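Local coordinates for hexapeptide transferase family protein (Anaplasma phagocytophilum, PDB 3IXC) that binds magnesium through histidine side chains and probably acts as a transferase of the hexapeptide-repeat type, at residues 137-146 / 155-163. Residues are numbered along the deposited sequence; the frame is centred on the assembly and turned at random. Where two conformers were deposited one is given.
Sequences SMLAAGSLLT and ELWAGRPAK
M138 and L139 pair in parallel with L156 and W157 near the C-terminal end of a left-handed parallel beta-helix, the fold of hexapeptide-repeat proteins. M138 N donates to E155 O, W157 N to M138 O, and A140 N to W157 O. The chain of 137-146 then rounds a type II turn from A140 to S143, with G142 at positive phi. Beyond the turn, L144 N bonds to G159 O at 3.0 Å. L144 O accepts from A162 N at 2.8 Å, just past the cis peptide before P161, and this donor stands above the carbonyl plane.

R160 runs along the outside of this corner. Its CB lies 4.0 Å from L144 CB. CG is beside the backbone N (chi1 -53°) and touches both L144 CB and G142 O. CD stays alongside G142 O, and the bend at chi3 (80°) brings the guanidinium back over L144 CB, which sits against one face. NE is buried without a partner. R160 NH1 donates to G142 O at 2.9 Å, with the oxygen near the guanidinium plane. NH2 makes a weak bond to G142 O of a neighbouring subunit, so the corner also belongs to the trimer interface.

On the sheet face of L139, its CD1 packs 3.8 Å from W157 CB and also meets A162 CB. On the other face, M138 and L156 lie side by side. S143 OG turns back to A140 O at 2.6 Å. L145 crosses the W157 side chain at about a right angle, its CD1 3.6 Å from W157 CE3.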
loop_
_atom_site.group_PDB
_atom_site.type_symbol
_atom_site.label_atom_id
_atom_site.label_comp_id
_atom_site.label_asym_id
_atom_site.label_seq_id
_atom_site.Cartn_x
_atom_site.Cartn_y
_atom_site.Cartn_z
ATOM N N SER A 137 23.479 4.114 0.651
ATOM C CA SER A 137 22.821 4.574 1.875
ATOM C C SER A 137 21.541 3.771 2.097
ATOM O O SER A 137 21.071 3.081 1.189
ATOM C CB SER A 137 22.509 6.074 1.790
ATOM O OG SER A 137 21.606 6.355 0.726
ATOM N N MET A 138 20.974 3.860 3.298
ATOM C CA MET A 138 19.820 3.030 3.636
ATOM C C MET A 138 18.786 3.742 4.489
ATOM O O MET A 138 19.133 4.551 5.350
ATOM C CB MET A 138 20.274 1.746 4.343
ATOM C CG MET A 138 19.132 0.787 4.648
ATOM S SD MET A 138 19.650 -0.903 4.976
ATOM C CE MET A 138 20.506 -0.708 6.478
ATOM N N LEU A 139 17.522 3.418 4.218
ATOM C CA LEU A 139 16.400 3.867 5.011
ATOM C C LEU A 139 15.772 2.631 5.655
ATOM O O LEU A 139 15.498 1.642 4.963
ATOM C CB LEU A 139 15.407 4.570 4.087
ATOM C CG LEU A 139 14.360 5.521 4.646
ATOM C CD1 LEU A 139 15.007 6.646 5.438
ATOM C CD2 LEU A 139 13.528 6.066 3.494
ATOM N N ALA A 140 15.557 2.677 6.970
ATOM C CA ALA A 140 14.907 1.569 7.678
ATOM C C ALA A 140 13.470 1.402 7.200
ATOM O O ALA A 140 12.856 2.364 6.721
ATOM C CB ALA A 140 14.907 1.820 9.169
ATOM N N ALA A 141 12.933 0.194 7.365
ATOM C CA ALA A 141 11.514 -0.059 7.107
ATOM C C ALA A 141 10.643 0.989 7.796
ATOM O O ALA A 141 10.923 1.403 8.926
ATOM C CB ALA A 141 11.124 -1.445 7.583
ATOM N N GLY A 142 9.600 1.422 7.095
ATOM C CA GLY A 142 8.591 2.300 7.685
ATOM C C GLY A 142 9.029 3.736 7.887
ATOM O O GLY A 142 8.410 4.462 8.666
ATOM N N SER A 143 10.082 4.156 7.187
ATOM C CA SER A 143 10.579 5.526 7.329
ATOM C C SER A 143 9.789 6.519 6.491
ATOM O O SER A 143 9.161 6.145 5.500
ATOM C CB SER A 143 12.037 5.622 6.905
ATOM O OG SER A 143 12.872 4.806 7.708
ATOM N N LEU A 144 9.842 7.782 6.910
ATOM C CA LEU A 144 9.263 8.891 6.155
ATOM C C LEU A 144 10.362 9.923 5.931
ATOM O O LEU A 144 10.662 10.722 6.831
ATOM C CB LEU A 144 8.085 9.505 6.923
ATOM C CG LEU A 144 7.496 10.833 6.422
ATOM C CD1 LEU A 144 6.994 10.699 4.997
ATOM C CD2 LEU A 144 6.386 11.329 7.337
ATOM N N LEU A 145 10.978 9.888 4.750
ATOM C CA LEU A 145 12.070 10.809 4.428
ATOM C C LEU A 145 11.479 12.062 3.803
ATOM O O LEU A 145 10.945 12.018 2.691
ATOM C CB LEU A 145 13.086 10.148 3.482
ATOM C CG LEU A 145 14.363 10.955 3.189
ATOM C CD1 LEU A 145 15.161 11.216 4.465
ATOM C CD2 LEU A 145 15.231 10.236 2.160
ATOM N N THR A 146 11.565 13.174 4.529
ATOM C CA THR A 146 10.814 14.384 4.170
ATOM C C THR A 146 11.512 15.205 3.084
ATOM O O THR A 146 12.652 14.904 2.707
ATOM C CB THR A 146 10.494 15.234 5.418
ATOM O OG1 THR A 146 11.712 15.596 6.082
ATOM C CG2 THR A 146 9.615 14.437 6.383
ATOM N N GLU A 155 25.255 5.893 5.514
ATOM C CA GLU A 155 24.336 6.185 6.618
ATOM C C GLU A 155 23.061 5.352 6.577
ATOM O O GLU A 155 22.545 5.025 5.503
ATOM C CB GLU A 155 23.952 7.666 6.656
ATOM C CG GLU A 155 25.133 8.610 6.802
ATOM C CD GLU A 155 24.729 10.079 6.915
ATOM O OE1 GLU A 155 23.593 10.438 6.535
ATOM O OE2 GLU A 155 25.573 10.875 7.379
ATOM N N LEU A 156 22.561 5.052 7.774
ATOM C CA LEU A 156 21.240 4.481 7.973
ATOM C C LEU A 156 20.364 5.541 8.645
ATOM O O LEU A 156 20.710 6.069 9.702
ATOM C CB LEU A 156 21.308 3.215 8.840
ATOM C CG LEU A 156 19.964 2.632 9.315
ATOM C CD1 LEU A 156 19.058 2.218 8.149
ATOM C CD2 LEU A 156 20.217 1.451 10.253
ATOM N N TRP A 157 19.249 5.866 7.999
ATOM C CA TRP A 157 18.254 6.765 8.582
ATOM C C TRP A 157 17.011 5.953 8.911
ATOM O O TRP A 157 16.758 4.899 8.306
ATOM C CB TRP A 157 17.899 7.877 7.592
ATOM C CG TRP A 157 18.904 8.999 7.503
ATOM C CD1 TRP A 157 20.272 8.898 7.505
ATOM C CD2 TRP A 157 18.604 10.388 7.344
ATOM N NE1 TRP A 157 20.839 10.143 7.371
ATOM C CE2 TRP A 157 19.836 11.078 7.276
ATOM C CE3 TRP A 157 17.409 11.121 7.264
ATOM C CZ2 TRP A 157 19.910 12.467 7.132
ATOM C CZ3 TRP A 157 17.484 12.510 7.121
ATOM C CH2 TRP A 157 18.728 13.164 7.058
ATOM N N ALA A 158 16.242 6.445 9.879
ATOM C CA ALA A 158 15.042 5.754 10.341
ATOM C C ALA A 158 14.092 6.742 10.974
ATOM O O ALA A 158 14.503 7.824 11.421
ATOM C CB ALA A 158 15.406 4.664 11.355
ATOM N N GLY A 159 12.821 6.354 11.021
ATOM C CA GLY A 159 11.817 7.125 11.745
ATOM C C GLY A 159 10.897 7.943 10.867
ATOM O O GLY A 159 10.994 7.921 9.632
ATOM N N ARG A 160 9.985 8.645 11.539
ATOM C CA ARG A 160 9.011 9.513 10.886
ATOM C C ARG A 160 8.889 10.799 11.701
ATOM O O ARG A 160 8.269 10.806 12.770
ATOM C CB ARG A 160 7.644 8.830 10.796
ATOM C CG ARG A 160 7.660 7.449 10.167
ATOM C CD ARG A 160 6.354 6.747 10.443
ATOM N NE ARG A 160 5.307 7.189 9.533
ATOM C CZ ARG A 160 5.136 6.682 8.320
ATOM N NH1 ARG A 160 5.947 5.733 7.888
ATOM N NH2 ARG A 160 4.162 7.118 7.543
ATOM N N PRO A 161 9.516 11.899 11.222
ATOM C CA PRO A 161 10.370 12.054 10.040
ATOM C C PRO A 161 11.673 11.298 10.224
ATOM O O PRO A 161 12.192 11.219 11.351
ATOM C CB PRO A 161 10.648 13.560 10.000
ATOM C CG PRO A 161 10.523 13.996 11.408
ATOM C CD PRO A 161 9.395 13.172 11.960
ATOM N N ALA A 162 12.171 10.718 9.136
ATOM C CA ALA A 162 13.435 9.997 9.167
ATOM C C ALA A 162 14.571 10.939 9.537
ATOM O O ALA A 162 14.605 12.095 9.093
ATOM C CB ALA A 162 13.708 9.345 7.824
ATOM N N LYS A 163 15.466 10.438 10.384
ATOM C CA LYS A 163 16.670 11.158 10.799
ATOM C C LYS A 163 17.842 10.182 10.842
ATOM O O LYS A 163 17.640 8.967 10.922
ATOM C CB LYS A 163 16.478 11.798 12.182
ATOM C CG LYS A 163 15.472 12.946 12.237
ATOM C CD LYS A 163 15.422 13.563 13.626
ATOM C CE LYS A 163 14.753 14.930 13.612
ATOM N NZ LYS A 163 15.019 15.683 14.874
HETATM O O HOH W 1 11.572 3.758 10.595
HETATM O O HOH W 2 13.142 13.168 7.035
#